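Side-chain contacts in transcriptional repressor of the blcABC operon (Agrobacterium tumefaciens, PDB 3MQ0), which represses transcription of the blcABC operon, probably by binding DNA through an IclR-type helix-turn-helix domain, and is regulated via oligomerization: residues V33-L38 / D73-S78; V68-D73 / G81-G86; L123-G128 / V132-R137; M151-P156 / G212-G217; I163-L168 / R174-Q179. All coordinates share one frame; numbering follows the deposited sequence.

Interaction 1 of 5, residues V33-L38 / D73-S78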
# COMPACT_ATOMS: atom_id res chain seq x y z
N VAL B 33 -4.57 -8.97 17.57
CA VAL B 33 -5.18 -8.71 16.27
C VAL B 33 -6.40 -7.78 16.39
O VAL B 33 -6.56 -6.84 15.60
CB VAL B 33 -5.53 -10.03 15.57
CG1 VAL B 33 -6.37 -9.77 14.31
CG2 VAL B 33 -4.24 -10.76 15.22
N ARG B 34 -7.23 -8.00 17.41
CA ARG B 34 -8.37 -7.10 17.63
C ARG B 34 -7.92 -5.65 17.87
O ARG B 34 -8.51 -4.69 17.32
CB ARG B 34 -9.22 -7.61 18.78
CG ARG B 34 -10.38 -6.70 19.16
CD ARG B 34 -11.29 -7.42 20.15
NE ARG B 34 -10.88 -8.81 20.32
CZ ARG B 34 -11.33 -9.82 19.58
NH1 ARG B 34 -12.21 -9.60 18.61
NH2 ARG B 34 -10.89 -11.06 19.81
N ILE B 35 -6.88 -5.49 18.68
CA ILE B 35 -6.31 -4.17 18.97
C ILE B 35 -5.76 -3.52 17.71
O ILE B 35 -6.01 -2.35 17.46
CB ILE B 35 -5.19 -4.26 20.04
CG1 ILE B 35 -5.80 -4.59 21.40
CG2 ILE B 35 -4.40 -2.96 20.13
CD1 ILE B 35 -4.76 -5.09 22.40
N LEU B 36 -4.99 -4.27 16.92
CA LEU B 36 -4.47 -3.69 15.69
C LEU B 36 -5.58 -3.27 14.74
O LEU B 36 -5.51 -2.22 14.11
CB LEU B 36 -3.47 -4.63 15.00
CG LEU B 36 -2.18 -4.76 15.82
CD1 LEU B 36 -1.43 -6.01 15.41
CD2 LEU B 36 -1.28 -3.53 15.68
N ASP B 37 -6.63 -4.08 14.65
CA ASP B 37 -7.75 -3.70 13.80
C ASP B 37 -8.41 -2.40 14.27
O ASP B 37 -8.80 -1.57 13.45
CB ASP B 37 -8.79 -4.82 13.73
CG ASP B 37 -8.31 -6.01 12.90
OD1 ASP B 37 -7.28 -5.91 12.19
OD2 ASP B 37 -8.99 -7.05 12.96
N LEU B 38 -8.55 -2.24 15.58
CA LEU B 38 -9.18 -1.05 16.14
C LEU B 38 -8.35 0.20 15.89
O LEU B 38 -8.87 1.23 15.49
CB LEU B 38 -9.40 -1.21 17.64
CG LEU B 38 -10.60 -2.08 18.02
CD1 LEU B 38 -10.42 -2.61 19.42
CD2 LEU B 38 -11.89 -1.28 17.88
N ASP B 73 6.92 -3.67 18.73
CA ASP B 73 6.84 -2.73 17.60
C ASP B 73 5.61 -2.95 16.70
O ASP B 73 5.53 -2.40 15.60
CB ASP B 73 8.15 -2.74 16.80
CG ASP B 73 9.36 -2.34 17.64
OD1 ASP B 73 9.21 -1.47 18.54
OD2 ASP B 73 10.46 -2.89 17.42
N LEU B 74 4.65 -3.73 17.17
CA LEU B 74 3.35 -3.77 16.50
C LEU B 74 2.65 -2.41 16.62
O LEU B 74 2.00 -1.96 15.68
CB LEU B 74 2.48 -4.87 17.11
CG LEU B 74 3.05 -6.28 16.96
CD1 LEU B 74 2.26 -7.21 17.83
CD2 LEU B 74 3.01 -6.72 15.49
N LEU B 75 2.78 -1.79 17.79
CA LEU B 75 2.27 -0.44 18.03
C LEU B 75 3.44 0.48 18.36
O LEU B 75 4.48 0.04 18.84
CB LEU B 75 1.31 -0.41 19.23
CG LEU B 75 0.06 -1.29 19.17
CD1 LEU B 75 -0.66 -1.36 20.52
CD2 LEU B 75 -0.89 -0.86 18.06
N ALA B 76 3.23 1.76 18.10
CA ALA B 76 4.13 2.83 18.49
C ALA B 76 3.38 3.72 19.47
O ALA B 76 2.20 4.03 19.27
CB ALA B 76 4.55 3.63 17.27
N ARG B 77 4.06 4.14 20.53
CA ARG B 77 3.43 5.00 21.52
C ARG B 77 3.89 6.45 21.36
O ARG B 77 5.08 6.72 21.43
CB ARG B 77 3.79 4.51 22.92
CG ARG B 77 3.11 5.28 24.03
CD ARG B 77 3.50 4.71 25.38
NE ARG B 77 2.82 5.40 26.48
CZ ARG B 77 3.22 6.56 26.99
NH1 ARG B 77 4.29 7.16 26.50
NH2 ARG B 77 2.55 7.11 28.00
N SER B 78 2.96 7.38 21.16
CA SER B 78 3.31 8.80 21.06
C SER B 78 3.57 9.43 22.43
O SER B 78 3.28 8.83 23.47
CB SER B 78 2.21 9.58 20.32
OG SER B 78 2.09 9.14 18.97

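Interaction 2 of 5, residues V68-D73 / G81-G86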
# COMPACT_ATOMS: atom_id res chain seq x y z
N VAL B 68 3.39 -4.72 25.76
CA VAL B 68 4.13 -5.74 25.04
C VAL B 68 4.05 -5.52 23.54
O VAL B 68 5.05 -5.65 22.84
CB VAL B 68 3.63 -7.16 25.40
CG1 VAL B 68 4.20 -8.19 24.43
CG2 VAL B 68 4.01 -7.50 26.84
N MET B 69 2.87 -5.16 23.03
CA MET B 69 2.70 -4.89 21.61
C MET B 69 3.53 -3.70 21.18
O MET B 69 3.97 -3.64 20.03
CB MET B 69 1.23 -4.62 21.28
CG MET B 69 0.34 -5.86 21.39
SD MET B 69 -1.39 -5.48 21.11
CE MET B 69 -1.31 -5.15 19.35
N THR B 70 3.72 -2.76 22.09
CA THR B 70 4.59 -1.62 21.81
C THR B 70 6.06 -2.04 21.76
O THR B 70 6.81 -1.63 20.86
CB THR B 70 4.37 -0.47 22.82
OG1 THR B 70 2.99 -0.06 22.74
CG2 THR B 70 5.24 0.69 22.49
N GLU B 71 6.47 -2.88 22.69
CA GLU B 71 7.84 -3.39 22.70
C GLU B 71 8.12 -4.23 21.45
O GLU B 71 9.21 -4.18 20.88
CB GLU B 71 8.09 -4.21 23.97
CG GLU B 71 9.55 -4.62 24.14
CD GLU B 71 10.52 -3.45 24.01
OE1 GLU B 71 10.33 -2.43 24.71
OE2 GLU B 71 11.47 -3.54 23.19
N LEU B 72 7.12 -4.98 21.02
CA LEU B 72 7.22 -5.81 19.82
C LEU B 72 7.21 -4.95 18.57
O LEU B 72 7.44 -5.45 17.47
CB LEU B 72 6.04 -6.78 19.76
CG LEU B 72 6.14 -8.01 20.65
CD1 LEU B 72 4.78 -8.64 20.81
CD2 LEU B 72 7.11 -8.99 20.04
N ASP B 73 6.92 -3.67 18.73
CA ASP B 73 6.84 -2.73 17.60
C ASP B 73 5.61 -2.95 16.70
O ASP B 73 5.53 -2.40 15.60
CB ASP B 73 8.15 -2.74 16.80
CG ASP B 73 9.36 -2.34 17.64
OD1 ASP B 73 9.21 -1.47 18.54
OD2 ASP B 73 10.46 -2.89 17.42
N GLY B 81 0.84 9.44 24.90
CA GLY B 81 0.34 8.12 25.28
C GLY B 81 -0.64 7.49 24.30
O GLY B 81 -1.18 6.41 24.56
N THR B 82 -0.88 8.14 23.17
CA THR B 82 -1.73 7.53 22.17
C THR B 82 -0.96 6.47 21.41
O THR B 82 0.26 6.51 21.32
CB THR B 82 -2.35 8.56 21.20
OG1 THR B 82 -1.32 9.36 20.62
CG2 THR B 82 -3.33 9.46 21.93
N LEU B 83 -1.67 5.49 20.89
CA LEU B 83 -1.02 4.37 20.26
C LEU B 83 -1.36 4.40 18.78
O LEU B 83 -2.46 4.78 18.39
CB LEU B 83 -1.49 3.07 20.92
CG LEU B 83 -1.03 2.94 22.37
CD1 LEU B 83 -1.80 1.86 23.10
CD2 LEU B 83 0.47 2.65 22.42
N ARG B 84 -0.39 4.03 17.95
CA ARG B 84 -0.64 3.99 16.52
C ARG B 84 0.01 2.73 15.98
O ARG B 84 0.83 2.12 16.64
CB ARG B 84 -0.06 5.24 15.85
CG ARG B 84 -0.68 6.50 16.43
CD ARG B 84 0.05 7.81 16.15
NE ARG B 84 -0.42 8.83 17.10
CZ ARG B 84 -0.19 10.13 17.00
NH1 ARG B 84 0.51 10.61 15.97
NH2 ARG B 84 -0.66 10.96 17.92
N ILE B 85 -0.38 2.33 14.77
CA ILE B 85 0.26 1.19 14.14
C ILE B 85 1.76 1.46 13.97
O ILE B 85 2.16 2.54 13.52
CB ILE B 85 -0.34 0.91 12.75
CG1 ILE B 85 -1.85 0.65 12.87
CG2 ILE B 85 0.37 -0.26 12.09
CD1 ILE B 85 -2.21 -0.61 13.64
N GLY B 86 2.58 0.46 14.30
CA GLY B 86 4.02 0.54 14.10
C GLY B 86 4.35 0.34 12.63
O GLY B 86 3.63 -0.36 11.93

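Interaction 3 of 5, residues L123-G128 / V132-R137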
# COMPACT_ATOMS: atom_id res chain seq x y z
N LEU B 123 -9.95 -17.09 -16.38
CA LEU B 123 -9.49 -15.90 -15.69
C LEU B 123 -8.77 -15.07 -16.73
O LEU B 123 -7.88 -15.58 -17.43
CB LEU B 123 -8.49 -16.29 -14.61
CG LEU B 123 -7.82 -15.17 -13.80
CD1 LEU B 123 -8.87 -14.53 -12.90
CD2 LEU B 123 -6.63 -15.71 -12.98
N THR B 124 -9.13 -13.80 -16.84
CA THR B 124 -8.58 -12.94 -17.87
C THR B 124 -8.16 -11.59 -17.33
O THR B 124 -8.59 -11.18 -16.25
CB THR B 124 -9.60 -12.65 -18.97
OG1 THR B 124 -10.64 -11.82 -18.43
CG2 THR B 124 -10.19 -13.94 -19.52
N VAL B 125 -7.32 -10.90 -18.09
CA VAL B 125 -7.05 -9.48 -17.83
C VAL B 125 -7.35 -8.73 -19.10
O VAL B 125 -7.30 -9.31 -20.17
CB VAL B 125 -5.58 -9.24 -17.45
CG1 VAL B 125 -5.24 -9.97 -16.15
CG2 VAL B 125 -4.65 -9.72 -18.56
N ARG B 126 -7.68 -7.44 -18.98
CA ARG B 126 -7.91 -6.60 -20.16
C ARG B 126 -6.65 -5.86 -20.57
O ARG B 126 -5.97 -5.25 -19.74
CB ARG B 126 -9.03 -5.57 -19.92
CG ARG B 126 -9.43 -4.82 -21.18
CD ARG B 126 -10.55 -3.78 -20.92
NE ARG B 126 -10.15 -2.77 -19.94
CZ ARG B 126 -9.45 -1.68 -20.24
NH1 ARG B 126 -9.05 -1.45 -21.49
NH2 ARG B 126 -9.13 -0.83 -19.28
N GLU B 127 -6.31 -5.93 -21.86
CA GLU B 127 -5.28 -5.06 -22.42
C GLU B 127 -5.87 -4.33 -23.61
O GLU B 127 -6.08 -4.92 -24.67
CB GLU B 127 -4.04 -5.86 -22.81
CG GLU B 127 -3.41 -6.55 -21.59
CD GLU B 127 -2.08 -7.22 -21.88
OE1 GLU B 127 -1.56 -7.06 -23.01
OE2 GLU B 127 -1.57 -7.91 -20.97
N GLY B 128 -6.16 -3.05 -23.42
CA GLY B 128 -6.79 -2.27 -24.47
C GLY B 128 -8.17 -2.82 -24.78
O GLY B 128 -8.99 -2.98 -23.88
N VAL B 132 -7.05 -11.14 -22.29
CA VAL B 132 -5.99 -12.14 -22.42
C VAL B 132 -6.22 -13.20 -21.36
O VAL B 132 -6.42 -12.86 -20.18
CB VAL B 132 -4.60 -11.49 -22.21
CG1 VAL B 132 -3.50 -12.55 -22.30
CG2 VAL B 132 -4.38 -10.37 -23.23
N TYR B 133 -6.24 -14.46 -21.77
CA TYR B 133 -6.51 -15.58 -20.86
C TYR B 133 -5.27 -15.92 -20.05
O TYR B 133 -4.24 -16.26 -20.62
CB TYR B 133 -7.08 -16.80 -21.63
CG TYR B 133 -8.45 -16.44 -22.10
CD1 TYR B 133 -8.62 -15.71 -23.26
CD2 TYR B 133 -9.57 -16.69 -21.31
CE1 TYR B 133 -9.87 -15.27 -23.66
CE2 TYR B 133 -10.82 -16.26 -21.70
CZ TYR B 133 -10.97 -15.56 -22.88
OH TYR B 133 -12.21 -15.13 -23.27
N ILE B 134 -5.36 -15.78 -18.74
CA ILE B 134 -4.21 -16.10 -17.89
C ILE B 134 -4.42 -17.32 -17.01
O ILE B 134 -3.47 -17.83 -16.41
CB ILE B 134 -3.78 -14.91 -17.02
CG1 ILE B 134 -4.91 -14.46 -16.09
CG2 ILE B 134 -3.36 -13.74 -17.91
CD1 ILE B 134 -4.46 -13.48 -15.00
N GLY B 135 -5.66 -17.79 -16.93
CA GLY B 135 -5.97 -19.00 -16.19
C GLY B 135 -7.17 -19.70 -16.78
O GLY B 135 -8.03 -19.06 -17.37
N CYS B 136 -7.21 -21.03 -16.66
CA CYS B 136 -8.34 -21.78 -17.19
C CYS B 136 -8.46 -23.12 -16.48
O CYS B 136 -7.51 -23.90 -16.45
CB CYS B 136 -8.18 -22.01 -18.70
SG CYS B 136 -9.57 -22.94 -19.46
N ARG B 137 -9.64 -23.38 -15.90
CA ARG B 137 -9.91 -24.69 -15.32
C ARG B 137 -10.98 -25.39 -16.16
O ARG B 137 -12.13 -24.96 -16.20
CB ARG B 137 -10.33 -24.59 -13.84
CG ARG B 137 -10.42 -25.97 -13.15
CD ARG B 137 -11.05 -25.92 -11.76
NE ARG B 137 -12.52 -25.90 -11.73
CZ ARG B 137 -13.34 -26.24 -12.73
NH1 ARG B 137 -12.86 -26.65 -13.89
NH2 ARG B 137 -14.65 -26.15 -12.56

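Interaction 4 of 5, residues M151-P156 / G212-G217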
# COMPACT_ATOMS: atom_id res chain seq x y z
N MET B 151 -4.06 -16.73 -25.06
CA MET B 151 -5.01 -16.43 -26.13
C MET B 151 -5.66 -15.06 -25.92
O MET B 151 -5.79 -14.61 -24.79
CB MET B 151 -6.06 -17.54 -26.15
CG MET B 151 -7.37 -17.21 -26.78
SD MET B 151 -8.34 -18.72 -26.80
CE MET B 151 -9.98 -18.06 -26.54
N ARG B 152 -6.02 -14.38 -27.02
CA ARG B 152 -6.71 -13.08 -26.99
C ARG B 152 -8.05 -13.12 -27.69
O ARG B 152 -8.19 -13.76 -28.72
CB ARG B 152 -5.87 -12.00 -27.67
CG ARG B 152 -4.46 -11.90 -27.13
CD ARG B 152 -3.64 -10.76 -27.72
NE ARG B 152 -2.45 -10.62 -26.90
CZ ARG B 152 -2.18 -9.57 -26.13
NH1 ARG B 152 -2.99 -8.53 -26.10
NH2 ARG B 152 -1.06 -9.56 -25.41
N LEU B 153 -9.03 -12.40 -27.13
CA LEU B 153 -10.33 -12.21 -27.77
C LEU B 153 -10.77 -10.75 -27.60
O LEU B 153 -10.32 -10.07 -26.68
CB LEU B 153 -11.37 -13.14 -27.14
CG LEU B 153 -11.25 -14.60 -27.56
CD1 LEU B 153 -12.31 -15.44 -26.84
CD2 LEU B 153 -11.42 -14.73 -29.05
N PRO B 154 -11.68 -10.27 -28.47
CA PRO B 154 -12.21 -8.90 -28.31
C PRO B 154 -12.99 -8.74 -27.01
O PRO B 154 -13.93 -9.49 -26.75
CB PRO B 154 -13.16 -8.75 -29.50
CG PRO B 154 -12.69 -9.77 -30.51
CD PRO B 154 -12.18 -10.92 -29.69
N ALA B 155 -12.59 -7.77 -26.21
CA ALA B 155 -13.26 -7.50 -24.94
C ALA B 155 -14.78 -7.29 -25.06
O ALA B 155 -15.52 -7.68 -24.17
CB ALA B 155 -12.62 -6.31 -24.25
N PRO B 156 -15.24 -6.65 -26.15
CA PRO B 156 -16.69 -6.38 -26.16
C PRO B 156 -17.55 -7.63 -26.27
O PRO B 156 -18.73 -7.57 -25.92
CB PRO B 156 -16.88 -5.52 -27.42
CG PRO B 156 -15.58 -4.82 -27.57
CD PRO B 156 -14.54 -5.86 -27.18
N GLY B 212 -23.51 -16.41 -26.62
CA GLY B 212 -23.12 -16.87 -27.94
C GLY B 212 -22.45 -15.83 -28.83
O GLY B 212 -22.55 -15.91 -30.06
N GLN B 213 -21.75 -14.89 -28.22
CA GLN B 213 -21.04 -13.83 -28.97
C GLN B 213 -19.64 -14.21 -29.42
O GLN B 213 -19.01 -13.48 -30.18
CB GLN B 213 -21.00 -12.54 -28.15
CG GLN B 213 -22.41 -12.04 -27.85
CD GLN B 213 -22.45 -10.62 -27.35
OE1 GLN B 213 -21.57 -9.81 -27.66
NE2 GLN B 213 -23.47 -10.31 -26.56
N ILE B 214 -19.15 -15.35 -28.94
CA ILE B 214 -17.83 -15.87 -29.33
C ILE B 214 -17.98 -17.16 -30.13
O ILE B 214 -17.36 -17.33 -31.18
CB ILE B 214 -16.97 -16.18 -28.09
CG1 ILE B 214 -16.67 -14.91 -27.30
CG2 ILE B 214 -15.69 -16.91 -28.50
CD1 ILE B 214 -15.87 -13.88 -28.09
N ARG B 215 -18.79 -18.07 -29.60
CA ARG B 215 -19.14 -19.28 -30.32
C ARG B 215 -20.63 -19.51 -30.22
O ARG B 215 -21.21 -19.38 -29.15
CB ARG B 215 -18.41 -20.49 -29.75
CG ARG B 215 -16.99 -20.69 -30.24
CD ARG B 215 -16.61 -22.17 -30.24
NE ARG B 215 -15.18 -22.38 -30.47
CZ ARG B 215 -14.60 -22.35 -31.66
NH1 ARG B 215 -15.32 -22.12 -32.75
NH2 ARG B 215 -13.29 -22.55 -31.77
N GLU B 216 -21.25 -19.88 -31.33
CA GLU B 216 -22.66 -20.23 -31.30
C GLU B 216 -22.87 -21.39 -30.34
O GLU B 216 -22.11 -22.37 -30.34
CB GLU B 216 -23.16 -20.56 -32.70
CG GLU B 216 -22.71 -19.55 -33.74
CD GLU B 216 -23.75 -19.32 -34.82
OE1 GLU B 216 -24.09 -20.29 -35.54
OE2 GLU B 216 -24.24 -18.17 -34.95
N GLY B 217 -23.88 -21.27 -29.49
CA GLY B 217 -24.21 -22.31 -28.54
C GLY B 217 -23.44 -22.25 -27.23
O GLY B 217 -23.70 -23.04 -26.33

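Interaction 5 of 5, residues I163-L168 / R174-Q179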
# COMPACT_ATOMS: atom_id res chain seq x y z
N ILE B 163 -17.59 -7.28 -18.35
CA ILE B 163 -17.50 -6.84 -16.96
C ILE B 163 -16.32 -5.87 -16.78
O ILE B 163 -16.47 -4.85 -16.10
CB ILE B 163 -17.50 -8.01 -15.93
CG1 ILE B 163 -17.80 -7.49 -14.51
CG2 ILE B 163 -16.19 -8.73 -15.92
CD1 ILE B 163 -19.24 -7.37 -14.17
N LEU B 164 -15.18 -6.15 -17.38
CA LEU B 164 -14.03 -5.25 -17.27
C LEU B 164 -14.28 -3.91 -17.97
O LEU B 164 -13.88 -2.86 -17.47
CB LEU B 164 -12.73 -5.92 -17.76
CG LEU B 164 -12.36 -7.18 -16.95
CD1 LEU B 164 -11.20 -7.91 -17.59
CD2 LEU B 164 -12.03 -6.79 -15.50
N LEU B 165 -14.96 -3.94 -19.11
CA LEU B 165 -15.29 -2.69 -19.82
C LEU B 165 -16.36 -1.88 -19.08
O LEU B 165 -16.49 -0.67 -19.27
CB LEU B 165 -15.79 -3.01 -21.24
CG LEU B 165 -14.73 -3.47 -22.24
CD1 LEU B 165 -15.37 -3.84 -23.57
CD2 LEU B 165 -13.64 -2.39 -22.46
N SER B 166 -17.14 -2.54 -18.22
CA SER B 166 -18.22 -1.84 -17.54
C SER B 166 -17.68 -0.83 -16.52
O SER B 166 -18.42 0.03 -16.06
CB SER B 166 -19.22 -2.81 -16.90
OG SER B 166 -18.70 -3.38 -15.72
N ASP B 167 -16.42 -0.88 -16.20
CA ASP B 167 -15.90 0.13 -15.33
C ASP B 167 -15.38 1.35 -16.04
O ASP B 167 -14.96 2.23 -15.41
CB ASP B 167 -14.85 -0.41 -14.41
CG ASP B 167 -14.00 -1.41 -15.06
OD1 ASP B 167 -14.21 -2.59 -14.81
OD2 ASP B 167 -13.15 -1.03 -15.85
N LEU B 168 -15.38 1.34 -17.35
CA LEU B 168 -14.96 2.49 -18.15
C LEU B 168 -16.10 3.47 -18.40
O LEU B 168 -17.26 3.06 -18.54
CB LEU B 168 -14.40 2.02 -19.49
CG LEU B 168 -12.99 1.43 -19.45
CD1 LEU B 168 -12.86 0.35 -18.40
CD2 LEU B 168 -12.59 0.91 -20.82
N ARG B 174 -15.03 5.33 -25.97
CA ARG B 174 -14.99 5.87 -27.32
C ARG B 174 -13.56 5.96 -27.82
O ARG B 174 -13.31 5.86 -29.02
CB ARG B 174 -15.75 7.20 -27.39
CG ARG B 174 -17.25 6.96 -27.58
CD ARG B 174 -18.16 8.10 -27.11
NE ARG B 174 -19.55 7.68 -27.34
CZ ARG B 174 -20.25 6.88 -26.54
NH1 ARG B 174 -19.73 6.43 -25.40
NH2 ARG B 174 -21.49 6.54 -26.87
N MET B 175 -12.61 6.15 -26.91
CA MET B 175 -11.20 6.13 -27.27
C MET B 175 -10.75 4.73 -27.68
O MET B 175 -9.92 4.57 -28.58
CB MET B 175 -10.35 6.61 -26.10
CG MET B 175 -10.61 8.05 -25.74
SD MET B 175 -9.07 8.97 -25.66
CE MET B 175 -9.65 10.59 -26.13
N LEU B 176 -11.29 3.72 -27.02
CA LEU B 176 -10.91 2.35 -27.30
C LEU B 176 -11.51 1.83 -28.59
O LEU B 176 -10.88 1.05 -29.29
CB LEU B 176 -11.38 1.42 -26.18
CG LEU B 176 -10.39 1.14 -25.06
CD1 LEU B 176 -11.10 0.33 -23.98
CD2 LEU B 176 -9.20 0.39 -25.63
N PHE B 177 -12.73 2.27 -28.89
CA PHE B 177 -13.52 1.62 -29.93
C PHE B 177 -14.01 2.54 -31.05
O PHE B 177 -15.12 2.37 -31.53
CB PHE B 177 -14.70 0.89 -29.31
CG PHE B 177 -14.29 -0.21 -28.36
CD1 PHE B 177 -13.48 -1.24 -28.80
CD2 PHE B 177 -14.72 -0.21 -27.05
CE1 PHE B 177 -13.08 -2.25 -27.94
CE2 PHE B 177 -14.34 -1.22 -26.18
CZ PHE B 177 -13.52 -2.24 -26.62
N SER B 178 -13.18 3.49 -31.45
CA SER B 178 -13.48 4.33 -32.60
C SER B 178 -13.75 3.41 -33.80
O SER B 178 -14.70 3.62 -34.55
CB SER B 178 -12.31 5.27 -32.90
OG SER B 178 -11.10 4.55 -33.07
N GLN B 179 -12.91 2.40 -33.95
CA GLN B 179 -13.19 1.28 -34.84
C GLN B 179 -13.68 0.12 -33.99
O GLN B 179 -12.95 -0.42 -33.17
CB GLN B 179 -11.94 0.86 -35.59
CG GLN B 179 -11.31 1.97 -36.42
CD GLN B 179 -10.00 1.55 -37.04
OE1 GLN B 179 -9.06 1.18 -36.34
NE2 GLN B 179 -9.93 1.60 -38.37

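Interaction 1 of 5, residues V33-L38 / D73-S78
Helix 27-41 passes strand 75-77 with Leu-36 and Leu-75 as the nearest residues, their CA atoms 7.8 Å apart, too wide for backbone bonding, and no hydrogen bond crosses. The contact is carried by the branches of aliphatic side chains. Leu-75 splits its two methyls between neighbouring residues of the helix: CD2 lies 3.6 Å from CD2 of Leu-36, while CD1 lies 4.1 Å from CG2 of Ile-35. Ile-35 and Leu-75 cross at about a right angle and touch through these two methyls. The torsion of Ile-35 (chi1 -71°) sets CG1 beside the backbone N and leaves CG2 anti to it, the branch that meets the strand. Leu-36 CD2 has a second neighbour in the main chain, standing 3.6 Å from O of Leu-74, and it also skirts the Leu-74 side chain at CB, 4.2 Å away. All four residues are buried. Met-69 of helix 59-71 packs on Ile-35, Leu-36 and Leu-75 alike, and Ile-85 of strand 82-85 adds to Leu-36. The second subunit reaches the same place: its Val-33 packs on Leu-74 and its Trp-92 on Leu-36. A first helix and the strand after the third helix sharing one aliphatic core is characteristic of the winged helix-turn-helix domain of IclR-type regulators.

Interaction 2 of 5, residues V68-D73 / G81-G86
Thr-70 and Leu-83 make the side-chain part of this contact by van der Waals packing, crossing at about a right angle with Thr-70 OG1 3.7 Å from CD2 of Leu-83. The leucine methyl thus meets the oxygen branch of the threonine. With chi1 at -60°, OG1 stands beside the backbone N and is hydrogen-bonded to the carbonyl O of Leu-66, one turn earlier in the helix, so its polar need is met there. The second touch is between main chains: O of Asp-73 approaches CA of Gly-86 to 3.6 Å, which is possible because Gly-86 has no CB, an atom that would fall on that oxygen. Asp-73 has positive phi and, in a Schellman motif, turns the chain out of the helix. Hydrogen bonds do not cross between the segments, but one runs along the strand: Arg-84 NH2 donates to Thr-82 OG1 over 3.2 Å, with an angle of 150° at the hydrogen and the acceptor 19° out of the guanidinium plane. Thr-82 OG1 is also bonded to Asp-80, and Arg-84 NH1 makes a weak hydrogen bond to Ser-104 of the second subunit. Strand 75-77 pairs with strand 82-85, which continues the sheet to strand 46-47, while helix 59-71 packs against this sheet and, through Met-69, against helix 27-41.

Interaction 3 of 5, residues L123-G128 / V132-R137
A classic beta bulge interrupts this hairpin: Ile-134 and Gly-135 both face Leu-123, whose O accepts from Ile-134 N at 2.8 Å and from Gly-135 N at 3.2 Å. Leu-123 N donates to Gly-135 O from 45° above the carbonyl plane. Beyond the bulge, Val-125 and Val-132 form a regular antiparallel hydrogen-bonded pair, Val-125 N lying 3.0 Å from Val-132 O and Val-132 N lying 2.8 Å from Val-125 O. On the sheet face of Leu-123 and Val-125, Ile-134 CD1 fits between Leu-123 CD2 (3.7 Å) and Val-125 CG1 (3.8 Å). On the other face, Thr-124 lies beside Tyr-133 and lays CG2 over one face of the ring, offset toward its rim, a CH-pi contact 3.6 Å from the centroid. Chi1 of 69° points CG2 to the ring and OG1 to Thr-160, its hydrogen-bond partner. Helix 102-110 packs on Leu-123 and Ile-134, and helix 159-165 on Thr-124. Strands 120-127 and 130-137 are neighbours in the antiparallel sheet of the GAF-like domain.

Interaction 4 of 5, residues M151-P156 / G212-G217
Leu-153 leaves strand 152-154 with CB directed toward the loop 212-217, where it meets Ile-214 tip to tip. CB and CG carry the chain across, CG lying beside the backbone N (chi1 -75°), and CD1 does the touching, 4.0 Å from CG2 and 4.1 Å from CD1 of Ile-214. Chi2 of -62° folds Ile-214 CD1 back to the side of CG2, which presents both methyls to the leucine. CD1 of Leu-153 also packs on the hydroxyl end of Tyr-133. Further along, the Gln-213 amide comes near Pro-156: OE1 is 4.0 Å from the proline O, two acceptors that both bond to Lys-162 NZ, which bridges the segments. Val-189 N also bonds to OE1, and NE2 bonds to Glu-198, so the buried amide is held at both ends. Phe-157 and Leu-184 also pack on Ile-214. Strand 152-154 is the outermost strand beside 130-137, and the loop joins strands 208-211 and 218-226 near the other end of the sheet.

Interaction 5 of 5, residues I163-L168 / R174-Q179
The Phe-177 ring takes Leu-165 obliquely at its CE2-CZ side: CD1 of the leucine lies 3.8 Å from CE2 and 3.9 Å from CZ. One face of the ring is covered from within its own segment by Leu-176 CB, which stands 3.8 Å above the plane and over the centre. Pro-156 packs against the CZ end of the ring and also on Leu-165. Leu-165 and Phe-177 come from opposite directions, the phenylalanine with CG beside its backbone N (chi1 -62°). The contact joins the end of helix 159-165 to the end of helix 170-176, two short helices linked by a tight connection in the GAF-like C-terminal domain, where Arg-126 of strand 120-127 also packs on Leu-165 and Leu-176. Leu-176 CD1 is the other meeting point, at 3.5 Å from CD2 of Leu-168 and 4.0 Å from CD2 of Leu-165. Leu-168 crosses it at about a right angle, Leu-165 at a slant. Both leucines belong to the type I turn 165-168, in which Leu-168 N bonds to Leu-165 O at 3.0 Å, and this turn sets them on one side to receive Leu-176. Within the helix end, Ser-166 OG donates to Ile-163 O at 2.7 Å. Arg-174 NH2 makes a salt bridge to Glu-196 of helix 192-205.

In the fold
From the N terminus, interaction 1 opens first and brings helix 27-41 to strand 75-77. Interaction 2 starts within that loop and ends beyond it, so the two cross; they share Asp-73, meet in the wing sheet, and both touch the second subunit. The remaining three lie in the C-terminal GAF-like domain, on the opposite side of the chain's centre; nearest atoms of interactions 1 and 3 are about 27 Å apart. Interaction 3 closes a short hairpin before interaction 4 opens. The long loop between 151-156 and 212-217 contains the whole of interaction 5. Interactions 3, 4 and 5 touch one another, joining the sheet to its flanking helices and loops.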